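Probable starch synthase 4, chloroplastic/amyloplastic (Arabidopsis thaliana, PDB 6GNE) is probably a starch synthase, a plastid enzyme of the two-domain GT-B glycosyltransferase fold, modelled here with ADP and glycans bound. Local coordinates at residues Q40-D54 with L92-F106. Residues are numbered along the deposited sequence; the frame is centred on the assembly and turned at random.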
ATOM      1  N   GLN A  40      -9.158 -13.210  -9.028  1.00 46.86           N
ATOM      2  CA  GLN A  40      -9.333 -13.711 -10.389  1.00 50.45           C
ATOM      3  C   GLN A  40      -8.825 -15.169 -10.585  1.00 51.95           C
ATOM      4  O   GLN A  40      -9.505 -15.940 -11.227  1.00 52.95           O
ATOM      5  CB  GLN A  40      -8.708 -12.762 -11.414  1.00 51.56           C
ATOM      6  CG  GLN A  40      -9.213 -12.964 -12.835  1.00 54.13           C
ATOM      7  CD  GLN A  40      -8.386 -12.197 -13.850  1.00 54.94           C
ATOM      8  OE1 GLN A  40      -7.254 -12.590 -14.165  1.00 55.11           O
ATOM      9  NE2 GLN A  40      -8.954 -11.111 -14.385  1.00 54.93           N
ATOM     10  N   ARG A  41      -7.694 -15.558 -10.004  1.00 52.56           N
ATOM     11  CA  ARG A  41      -7.230 -16.964 -10.061  1.00 57.37           C
ATOM     12  C   ARG A  41      -8.184 -17.937  -9.369  1.00 57.85           C
ATOM     13  O   ARG A  41      -8.300 -19.097  -9.767  1.00 59.76           O
ATOM     14  CB  ARG A  41      -5.837 -17.162  -9.434  1.00 61.17           C
ATOM     15  CG  ARG A  41      -4.695 -16.314  -9.989  1.00 66.42           C
ATOM     16  CD  ARG A  41      -4.824 -15.956 -11.490  1.00 73.01           C
ATOM     17  NE  ARG A  41      -3.874 -14.882 -11.898  1.00 76.58           N
ATOM     18  CZ  ARG A  41      -2.539 -14.994 -11.971  1.00 80.48           C
ATOM     19  NH1 ARG A  41      -1.812 -13.943 -12.350  1.00 83.56           N
ATOM     20  NH2 ARG A  41      -1.912 -16.137 -11.675  1.00 82.63           N
ATOM     21  N   LYS A  42      -8.851 -17.472  -8.316  1.00 57.03           N
ATOM     22  CA  LYS A  42      -9.854 -18.287  -7.623  1.00 59.37           C
ATOM     23  C   LYS A  42     -11.191 -18.432  -8.391  1.00 57.94           C
ATOM     24  O   LYS A  42     -12.083 -19.104  -7.917  1.00 56.67           O
ATOM     25  CB  LYS A  42     -10.063 -17.769  -6.195  1.00 60.85           C
ATOM     26  CG  LYS A  42      -8.800 -17.961  -5.345  1.00 62.87           C
ATOM     27  CD  LYS A  42      -8.866 -17.372  -3.934  1.00 64.25           C
ATOM     28  CE  LYS A  42      -9.106 -18.466  -2.899  1.00 68.80           C
ATOM     29  NZ  LYS A  42      -7.835 -19.144  -2.529  1.00 69.43           N
ATOM     30  N   GLY A  43     -11.304 -17.808  -9.564  1.00 56.16           N
ATOM     31  CA  GLY A  43     -12.450 -17.977 -10.461  1.00 56.88           C
ATOM     32  C   GLY A  43     -13.504 -16.889 -10.376  1.00 55.43           C
ATOM     33  O   GLY A  43     -14.579 -17.040 -10.908  1.00 57.03           O
ATOM     34  N   HIS A  44     -13.208 -15.791  -9.701  1.00 52.96           N
ATOM     35  CA  HIS A  44     -14.165 -14.681  -9.583  1.00 52.00           C
ATOM     36  C   HIS A  44     -13.985 -13.729 -10.742  1.00 50.88           C
ATOM     37  O   HIS A  44     -12.882 -13.546 -11.251  1.00 49.24           O
ATOM     38  CB  HIS A  44     -13.987 -13.946  -8.249  1.00 50.25           C
ATOM     39  CG  HIS A  44     -14.007 -14.858  -7.070  1.00 51.29           C
ATOM     40  ND1 HIS A  44     -15.160 -15.478  -6.639  1.00 52.98           N
ATOM     41  CD2 HIS A  44     -13.006 -15.301  -6.262  1.00 51.62           C
ATOM     42  CE1 HIS A  44     -14.876 -16.247  -5.600  1.00 54.05           C
ATOM     43  NE2 HIS A  44     -13.577 -16.163  -5.356  1.00 52.79           N
ATOM     44  N   LEU A  45     -15.090 -13.142 -11.170  1.00 51.18           N
ATOM     45  CA  LEU A  45     -15.062 -12.083 -12.151  1.00 50.69           C
ATOM     46  C   LEU A  45     -14.702 -10.828 -11.393  1.00 49.02           C
ATOM     47  O   LEU A  45     -15.520 -10.280 -10.682  1.00 49.71           O
ATOM     48  CB  LEU A  45     -16.421 -11.941 -12.823  1.00 52.60           C
ATOM     49  CG  LEU A  45     -16.631 -10.825 -13.850  1.00 53.41           C
ATOM     50  CD1 LEU A  45     -15.537 -10.862 -14.918  1.00 52.50           C
ATOM     51  CD2 LEU A  45     -18.057 -10.917 -14.467  1.00 55.26           C
ATOM     52  N   VAL A  46     -13.461 -10.389 -11.518  1.00 48.07           N
ATOM     53  CA  VAL A  46     -12.966  -9.216 -10.800  1.00 46.25           C
ATOM     54  C   VAL A  46     -12.834  -8.062 -11.773  1.00 46.09           C
ATOM     55  O   VAL A  46     -12.309  -8.231 -12.881  1.00 48.76           O
ATOM     56  CB  VAL A  46     -11.578  -9.521 -10.201  1.00 46.13           C
ATOM     57  CG1 VAL A  46     -10.939  -8.265  -9.609  1.00 44.42           C
ATOM     58  CG2 VAL A  46     -11.679 -10.647  -9.170  1.00 45.92           C
ATOM     59  N   GLU A  47     -13.319  -6.900 -11.382  1.00 45.17           N
ATOM     60  CA  GLU A  47     -13.228  -5.683 -12.210  1.00 45.42           C
ATOM     61  C   GLU A  47     -12.819  -4.513 -11.329  1.00 43.79           C
ATOM     62  O   GLU A  47     -13.158  -4.458 -10.133  1.00 43.35           O
ATOM     63  CB  GLU A  47     -14.573  -5.332 -12.829  1.00 47.93           C
ATOM     64  CG  GLU A  47     -14.908  -6.015 -14.142  1.00 50.33           C
ATOM     65  CD  GLU A  47     -16.324  -5.707 -14.604  1.00 53.07           C
ATOM     66  OE1 GLU A  47     -16.933  -4.734 -14.076  1.00 53.12           O
ATOM     67  OE2 GLU A  47     -16.764  -6.396 -15.558  1.00 56.58           O
ATOM     68  N   ILE A  48     -12.107  -3.564 -11.912  1.00 41.99           N
ATOM     69  CA  ILE A  48     -11.618  -2.424 -11.157  1.00 40.12           C
ATOM     70  C   ILE A  48     -12.066  -1.127 -11.783  1.00 39.60           C
ATOM     71  O   ILE A  48     -12.087  -1.019 -12.987  1.00 40.21           O
ATOM     72  CB  ILE A  48     -10.101  -2.509 -11.014  1.00 39.37           C
ATOM     73  CG1 ILE A  48      -9.779  -3.745 -10.161  1.00 39.89           C
ATOM     74  CG2 ILE A  48      -9.554  -1.257 -10.333  1.00 38.42           C
ATOM     75  CD1 ILE A  48      -8.406  -4.284 -10.392  1.00 41.29           C
ATOM     76  N   ILE A  49     -12.458  -0.176 -10.945  1.00 38.33           N
ATOM     77  CA  ILE A  49     -12.836   1.151 -11.386  1.00 39.18           C
ATOM     78  C   ILE A  49     -11.871   2.162 -10.771  1.00 38.50           C
ATOM     79  O   ILE A  49     -11.743   2.206  -9.559  1.00 36.93           O
ATOM     80  CB  ILE A  49     -14.290   1.488 -11.021  1.00 39.97           C
ATOM     81  CG1 ILE A  49     -15.248   0.484 -11.703  1.00 41.23           C
ATOM     82  CG2 ILE A  49     -14.631   2.930 -11.412  1.00 40.50           C
ATOM     83  CD1 ILE A  49     -16.697   0.581 -11.247  1.00 42.61           C
ATOM     84  N   LEU A  50     -11.191   2.932 -11.644  1.00 39.40           N
ATOM     85  CA  LEU A  50     -10.218   3.967 -11.279  1.00 39.09           C
ATOM     86  C   LEU A  50     -10.570   5.290 -11.904  1.00 39.82           C
ATOM     87  O   LEU A  50     -11.342   5.326 -12.845  1.00 42.40           O
ATOM     88  CB  LEU A  50      -8.818   3.608 -11.812  1.00 39.25           C
ATOM     89  CG  LEU A  50      -8.184   2.316 -11.326  1.00 38.95           C
ATOM     90  CD1 LEU A  50      -6.866   2.096 -12.020  1.00 39.53           C
ATOM     91  CD2 LEU A  50      -7.998   2.341  -9.823  1.00 37.93           C
ATOM     92  N   PRO A  51      -9.984   6.379 -11.410  1.00 39.20           N
ATOM     93  CA  PRO A  51      -9.999   7.581 -12.204  1.00 41.02           C
ATOM     94  C   PRO A  51      -9.037   7.467 -13.380  1.00 41.42           C
ATOM     95  O   PRO A  51      -8.087   6.701 -13.335  1.00 39.83           O
ATOM     96  CB  PRO A  51      -9.506   8.666 -11.239  1.00 40.73           C
ATOM     97  CG  PRO A  51      -9.634   8.079  -9.872  1.00 39.69           C
ATOM     98  CD  PRO A  51      -9.377   6.616 -10.093  1.00 38.57           C
ATOM     99  N   LYS A  52      -9.283   8.258 -14.411  1.00 42.98           N
ATOM    100  CA  LYS A  52      -8.320   8.456 -15.469  1.00 43.86           C
ATOM    101  C   LYS A  52      -7.489   9.672 -15.086  1.00 43.94           C
ATOM    102  O   LYS A  52      -7.826  10.808 -15.432  1.00 45.33           O
ATOM    103  CB  LYS A  52      -9.001   8.681 -16.819  1.00 45.70           C
ATOM    104  CG  LYS A  52      -8.026   8.924 -17.965  1.00 46.83           C
ATOM    105  CD  LYS A  52      -7.949   7.772 -18.968  1.00 47.76           C
ATOM    106  CE  LYS A  52      -7.187   8.154 -20.227  1.00 50.05           C
ATOM    107  NZ  LYS A  52      -7.420   9.574 -20.689  1.00 52.65           N
ATOM    108  N   TYR A  53      -6.394   9.424 -14.380  1.00 43.30           N
ATOM    109  CA  TYR A  53      -5.429  10.473 -14.092  1.00 44.22           C
ATOM    110  C   TYR A  53      -4.642  10.797 -15.359  1.00 46.83           C
ATOM    111  O   TYR A  53      -4.354   9.918 -16.181  1.00 47.93           O
ATOM    112  CB  TYR A  53      -4.443  10.043 -13.029  1.00 42.23           C
ATOM    113  CG  TYR A  53      -5.041   9.677 -11.679  1.00 40.66           C
ATOM    114  CD1 TYR A  53      -5.447  10.651 -10.772  1.00 40.27           C
ATOM    115  CD2 TYR A  53      -5.144   8.344 -11.297  1.00 39.35           C
ATOM    116  CE1 TYR A  53      -5.954  10.299  -9.536  1.00 39.56           C
ATOM    117  CE2 TYR A  53      -5.655   7.987 -10.061  1.00 38.41           C
ATOM    118  CZ  TYR A  53      -6.068   8.959  -9.181  1.00 38.19           C
ATOM    119  OH  TYR A  53      -6.561   8.580  -7.952  1.00 36.27           O
ATOM    120  N   ASP A  54      -4.329  12.072 -15.527  1.00 48.81           N
ATOM    121  CA  ASP A  54      -3.383  12.501 -16.556  1.00 50.75           C
ATOM    122  C   ASP A  54      -1.968  11.930 -16.323  1.00 49.19           C
ATOM    123  O   ASP A  54      -1.207  11.690 -17.285  1.00 50.73           O
ATOM    124  CB  ASP A  54      -3.336  14.032 -16.637  1.00 52.81           C
ATOM    125  CG  ASP A  54      -3.001  14.702 -15.289  1.00 53.14           C
ATOM    126  OD1 ASP A  54      -2.957  14.056 -14.190  1.00 52.30           O
ATOM    127  OD2 ASP A  54      -2.778  15.918 -15.330  1.00 55.06           O
ATOM    128  N   LEU A  92      -6.386  -7.862 -15.478  1.00 44.00           N
ATOM    129  CA  LEU A  92      -7.629  -7.385 -14.877  1.00 43.25           C
ATOM    130  C   LEU A  92      -8.339  -6.389 -15.805  1.00 42.46           C
ATOM    131  O   LEU A  92      -7.701  -5.496 -16.335  1.00 42.60           O
ATOM    132  CB  LEU A  92      -7.361  -6.746 -13.507  1.00 41.87           C
ATOM    133  CG  LEU A  92      -6.854  -7.746 -12.473  1.00 41.74           C
ATOM    134  CD1 LEU A  92      -6.170  -7.010 -11.354  1.00 40.92           C
ATOM    135  CD2 LEU A  92      -7.953  -8.658 -11.969  1.00 43.20           C
ATOM    136  N   PRO A  93      -9.657  -6.529 -15.990  1.00 42.09           N
ATOM    137  CA  PRO A  93     -10.397  -5.452 -16.655  1.00 42.60           C
ATOM    138  C   PRO A  93     -10.495  -4.201 -15.789  1.00 40.87           C
ATOM    139  O   PRO A  93     -10.781  -4.300 -14.614  1.00 38.84           O
ATOM    140  CB  PRO A  93     -11.803  -6.051 -16.886  1.00 44.13           C
ATOM    141  CG  PRO A  93     -11.697  -7.491 -16.549  1.00 44.97           C
ATOM    142  CD  PRO A  93     -10.533  -7.645 -15.613  1.00 43.08           C
ATOM    143  N   VAL A  94     -10.254  -3.036 -16.380  1.00 41.58           N
ATOM    144  CA  VAL A  94     -10.311  -1.772 -15.660  1.00 41.28           C
ATOM    145  C   VAL A  94     -11.174  -0.774 -16.417  1.00 43.43           C
ATOM    146  O   VAL A  94     -11.167  -0.751 -17.646  1.00 45.80           O
ATOM    147  CB  VAL A  94      -8.903  -1.180 -15.468  1.00 41.01           C
ATOM    148  CG1 VAL A  94      -8.952   0.059 -14.577  1.00 40.69           C
ATOM    149  CG2 VAL A  94      -7.984  -2.247 -14.865  1.00 39.96           C
ATOM    150  N   HIS A  95     -11.928   0.023 -15.663  1.00 43.15           N
ATOM    151  CA  HIS A  95     -12.733   1.128 -16.162  1.00 43.81           C
ATOM    152  C   HIS A  95     -12.131   2.387 -15.569  1.00 42.74           C
ATOM    153  O   HIS A  95     -12.083   2.537 -14.360  1.00 40.56           O
ATOM    154  CB  HIS A  95     -14.209   0.981 -15.739  1.00 44.99           C
ATOM    155  CG  HIS A  95     -14.965  -0.031 -16.546  1.00 47.11           C
ATOM    156  ND1 HIS A  95     -15.003  -1.371 -16.211  1.00 47.15           N
ATOM    157  CD2 HIS A  95     -15.678   0.097 -17.698  1.00 48.87           C
ATOM    158  CE1 HIS A  95     -15.721  -2.020 -17.115  1.00 48.80           C
ATOM    159  NE2 HIS A  95     -16.132  -1.157 -18.032  1.00 49.73           N
ATOM    160  N   PHE A  96     -11.647   3.277 -16.428  1.00 44.01           N
ATOM    161  CA  PHE A  96     -11.097   4.562 -16.015  1.00 43.69           C
ATOM    162  C   PHE A  96     -12.120   5.656 -16.279  1.00 45.66           C
ATOM    163  O   PHE A  96     -12.596   5.807 -17.403  1.00 49.18           O
ATOM    164  CB  PHE A  96      -9.836   4.896 -16.807  1.00 43.93           C
ATOM    165  CG  PHE A  96      -8.775   3.838 -16.795  1.00 42.54           C
ATOM    166  CD1 PHE A  96      -8.767   2.843 -17.750  1.00 43.15           C
ATOM    167  CD2 PHE A  96      -7.759   3.872 -15.864  1.00 41.17           C
ATOM    168  CE1 PHE A  96      -7.775   1.891 -17.762  1.00 42.31           C
ATOM    169  CE2 PHE A  96      -6.753   2.918 -15.864  1.00 40.26           C
ATOM    170  CZ  PHE A  96      -6.776   1.919 -16.809  1.00 40.96           C
ATOM    171  N   ILE A  97     -12.467   6.424 -15.257  1.00 46.06           N
ATOM    172  CA  ILE A  97     -13.463   7.488 -15.399  1.00 48.87           C
ATOM    173  C   ILE A  97     -12.743   8.800 -15.677  1.00 50.18           C
ATOM    174  O   ILE A  97     -11.901   9.224 -14.890  1.00 48.35           O
ATOM    175  CB  ILE A  97     -14.350   7.585 -14.139  1.00 48.61           C
ATOM    176  CG1 ILE A  97     -15.026   6.226 -13.856  1.00 48.34           C
ATOM    177  CG2 ILE A  97     -15.414   8.640 -14.292  1.00 49.86           C
ATOM    178  CD1 ILE A  97     -16.015   6.268 -12.694  1.00 48.50           C
ATOM    179  N   GLU A  98     -13.063   9.423 -16.807  1.00 54.11           N
ATOM    180  CA  GLU A  98     -12.570  10.766 -17.150  1.00 57.18           C
ATOM    181  C   GLU A  98     -13.688  11.822 -17.021  1.00 58.77           C
ATOM    182  O   GLU A  98     -14.491  11.967 -17.935  1.00 60.06           O
ATOM    183  CB  GLU A  98     -11.984  10.768 -18.558  1.00 59.81           C
ATOM    184  CG  GLU A  98     -11.164  11.997 -18.854  1.00 62.67           C
ATOM    185  CD  GLU A  98     -10.565  12.044 -20.243  1.00 66.86           C
ATOM    186  OE1 GLU A  98     -10.864  11.221 -21.169  1.00 69.23           O
ATOM    187  OE2 GLU A  98      -9.788  12.998 -20.394  1.00 70.23           O
ATOM    188  N   PRO A  99     -13.744  12.555 -15.891  1.00 59.19           N
ATOM    189  CA  PRO A  99     -14.820  13.550 -15.760  1.00 61.85           C
ATOM    190  C   PRO A  99     -14.656  14.760 -16.657  1.00 64.96           C
ATOM    191  O   PRO A  99     -13.545  15.195 -16.954  1.00 65.13           O
ATOM    192  CB  PRO A  99     -14.755  13.969 -14.287  1.00 61.03           C
ATOM    193  CG  PRO A  99     -14.011  12.866 -13.609  1.00 58.54           C
ATOM    194  CD  PRO A  99     -12.997  12.408 -14.632  1.00 57.52           C
ATOM    195  N   GLN A 100     -15.790  15.273 -17.101  1.00 68.05           N
ATOM    196  CA  GLN A 100     -15.870  16.474 -17.922  1.00 71.61           C
ATOM    197  C   GLN A 100     -16.615  17.446 -16.997  1.00 72.61           C
ATOM    198  O   GLN A 100     -17.789  17.786 -17.211  1.00 75.28           O
ATOM    199  CB  GLN A 100     -16.665  16.214 -19.224  1.00 74.34           C
ATOM    200  CG  GLN A 100     -16.376  14.919 -19.982  1.00 73.79           C
ATOM    201  CD  GLN A 100     -15.435  15.093 -21.151  1.00 73.82           C
ATOM    202  OE1 GLN A 100     -15.865  15.090 -22.308  1.00 76.48           O
ATOM    203  NE2 GLN A 100     -14.149  15.252 -20.851  1.00 71.90           N
ATOM    204  N   HIS A 101     -15.971  17.773 -15.890  1.00 70.81           N
ATOM    205  CA  HIS A 101     -16.465  18.753 -14.948  1.00 71.35           C
ATOM    206  C   HIS A 101     -15.478  19.897 -15.078  1.00 71.42           C
ATOM    207  O   HIS A 101     -14.284  19.650 -15.139  1.00 69.14           O
ATOM    208  CB  HIS A 101     -16.437  18.152 -13.534  1.00 69.46           C
ATOM    209  CG  HIS A 101     -16.951  19.064 -12.467  1.00 71.24           C
ATOM    210  ND1 HIS A 101     -16.219  20.128 -11.993  1.00 71.63           N
ATOM    211  CD2 HIS A 101     -18.108  19.062 -11.758  1.00 72.20           C
ATOM    212  CE1 HIS A 101     -16.902  20.749 -11.046  1.00 72.59           C
ATOM    213  NE2 HIS A 101     -18.052  20.123 -10.888  1.00 73.08           N
ATOM    214  N   PRO A 102     -15.947  21.160 -15.101  1.00 74.94           N
ATOM    215  CA  PRO A 102     -15.011  22.296 -15.338  1.00 76.95           C
ATOM    216  C   PRO A 102     -13.788  22.373 -14.398  1.00 75.51           C
ATOM    217  O   PRO A 102     -12.772  22.913 -14.783  1.00 77.23           O
ATOM    218  CB  PRO A 102     -15.887  23.549 -15.188  1.00 79.12           C
ATOM    219  CG  PRO A 102     -17.241  23.079 -14.799  1.00 79.52           C
ATOM    220  CD  PRO A 102     -17.348  21.597 -15.009  1.00 76.96           C
ATOM    221  N   SER A 103     -13.908  21.846 -13.181  1.00 74.11           N
ATOM    222  CA  SER A 103     -12.808  21.789 -12.188  1.00 73.74           C
ATOM    223  C   SER A 103     -11.662  20.815 -12.505  1.00 71.83           C
ATOM    224  O   SER A 103     -10.635  20.848 -11.830  1.00 68.60           O
ATOM    225  CB  SER A 103     -13.347  21.421 -10.795  1.00 72.88           C
ATOM    226  OG  SER A 103     -14.338  22.322 -10.332  1.00 75.09           O
ATOM    227  N   LYS A 104     -11.846  19.933 -13.487  1.00 72.73           N
ATOM    228  CA  LYS A 104     -10.755  19.116 -14.037  1.00 71.20           C
ATOM    229  C   LYS A 104     -10.092  18.295 -12.963  1.00 67.42           C
ATOM    230  O   LYS A 104      -8.885  18.403 -12.704  1.00 67.62           O
ATOM    231  CB  LYS A 104      -9.747  20.000 -14.776  1.00 74.05           C
ATOM    232  CG  LYS A 104     -10.332  20.613 -16.031  1.00 78.24           C
ATOM    233  CD  LYS A 104      -9.330  21.617 -16.651  1.00 80.86           C
ATOM    234  CE  LYS A 104      -9.206  21.547 -18.187  1.00 83.74           C
ATOM    235  NZ  LYS A 104      -7.895  20.969 -18.700  1.00 83.63           N
ATOM    236  N   PHE A 105     -10.903  17.464 -12.331  1.00 64.20           N
ATOM    237  CA  PHE A 105     -10.495  16.813 -11.108  1.00 60.92           C
ATOM    238  C   PHE A 105      -9.283  15.917 -11.276  1.00 58.54           C
ATOM    239  O   PHE A 105      -8.438  15.875 -10.391  1.00 59.11           O
ATOM    240  CB  PHE A 105     -11.647  16.007 -10.516  1.00 60.59           C
ATOM    241  CG  PHE A 105     -12.813  16.843 -10.048  1.00 61.93           C
ATOM    242  CD1 PHE A 105     -12.630  17.894  -9.145  1.00 62.76           C
ATOM    243  CD2 PHE A 105     -14.108  16.548 -10.478  1.00 62.46           C
ATOM    244  CE1 PHE A 105     -13.712  18.659  -8.710  1.00 64.71           C
ATOM    245  CE2 PHE A 105     -15.183  17.299 -10.043  1.00 64.63           C
ATOM    246  CZ  PHE A 105     -14.984  18.363  -9.154  1.00 65.58           C
ATOM    247  N   PHE A 106      -9.179  15.210 -12.392  1.00 58.59           N
ATOM    248  CA  PHE A 106      -8.058  14.286 -12.599  1.00 57.82           C
ATOM    249  C   PHE A 106      -7.121  14.699 -13.720  1.00 61.97           C
ATOM    250  O   PHE A 106      -6.551  13.866 -14.420  1.00 61.72           O
ATOM    251  CB  PHE A 106      -8.607  12.874 -12.745  1.00 55.34           C
ATOM    252  CG  PHE A 106      -9.404  12.464 -11.562  1.00 53.59           C
ATOM    253  CD1 PHE A 106      -8.780  12.273 -10.346  1.00 50.82           C
ATOM    254  CD2 PHE A 106     -10.786  12.362 -11.627  1.00 54.55           C
ATOM    255  CE1 PHE A 106      -9.514  11.950  -9.224  1.00 50.22           C
ATOM    256  CE2 PHE A 106     -11.529  12.027 -10.504  1.00 53.16           C
ATOM    257  CZ  PHE A 106     -10.890  11.829  -9.300  1.00 51.21           C
TER
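Ile48 to Pro51 run beside Val94 to Ile97 as neighbouring parallel strands in the central sheet of a GT-B domain. Strand 11-15 pairs with the far edge of 45-51, and strand 78-89 runs antiparallel to 92-100. The shared edge is knit by alternating bonds: Ile48 N to Pro93 O, His95 N to Ile48 O (2.9 Å), Leu50 N to His95 O, Ile97 N to Leu50 O and, just past the end of strand 45-51, Lys52 N to Ile97 O.

Packing is dense on the face of Ile48, Leu50, Val94 and Phe96, whose apolar side chains suit a buried sheet. Leu50 CD1 meets both Val94 CG1 (3.9 Å) and the Phe96 ring atom CE2, while Val94 CG1 also lies over one face of that ring, toward its rim. On the other face, Ile49 CG2, anti to the backbone N (CG1 lies at chi1 -61°), reaches Ile97 CD1 at 3.8 Å.

The partly exposed flank is looser. Lys52 NZ lies 3.8 Å from Glu98 OE1, a long salt bridge to an oxygen also hydrogen-bonded by Trp85; the long lysine chain, bent at chi2 (110°), lays CB and CD against Phe96 CB.

Beyond the strands Phe106 closes the contact. Asp54 N binds Phe106 O, and the Tyr53 ring meets the Phe106 ring obliquely. Tyr53 OH bonds Ala17 O, while helix 117-134 packs Phe124 on Pro51, Phe121 on Tyr53 and Arg120 on Phe106. The compact proline suits the flat phenyl face: Pro51 CB makes a CH-pi contact over its centre, 3.6 Å from the Phe106 ring centroid and 5° off the normal.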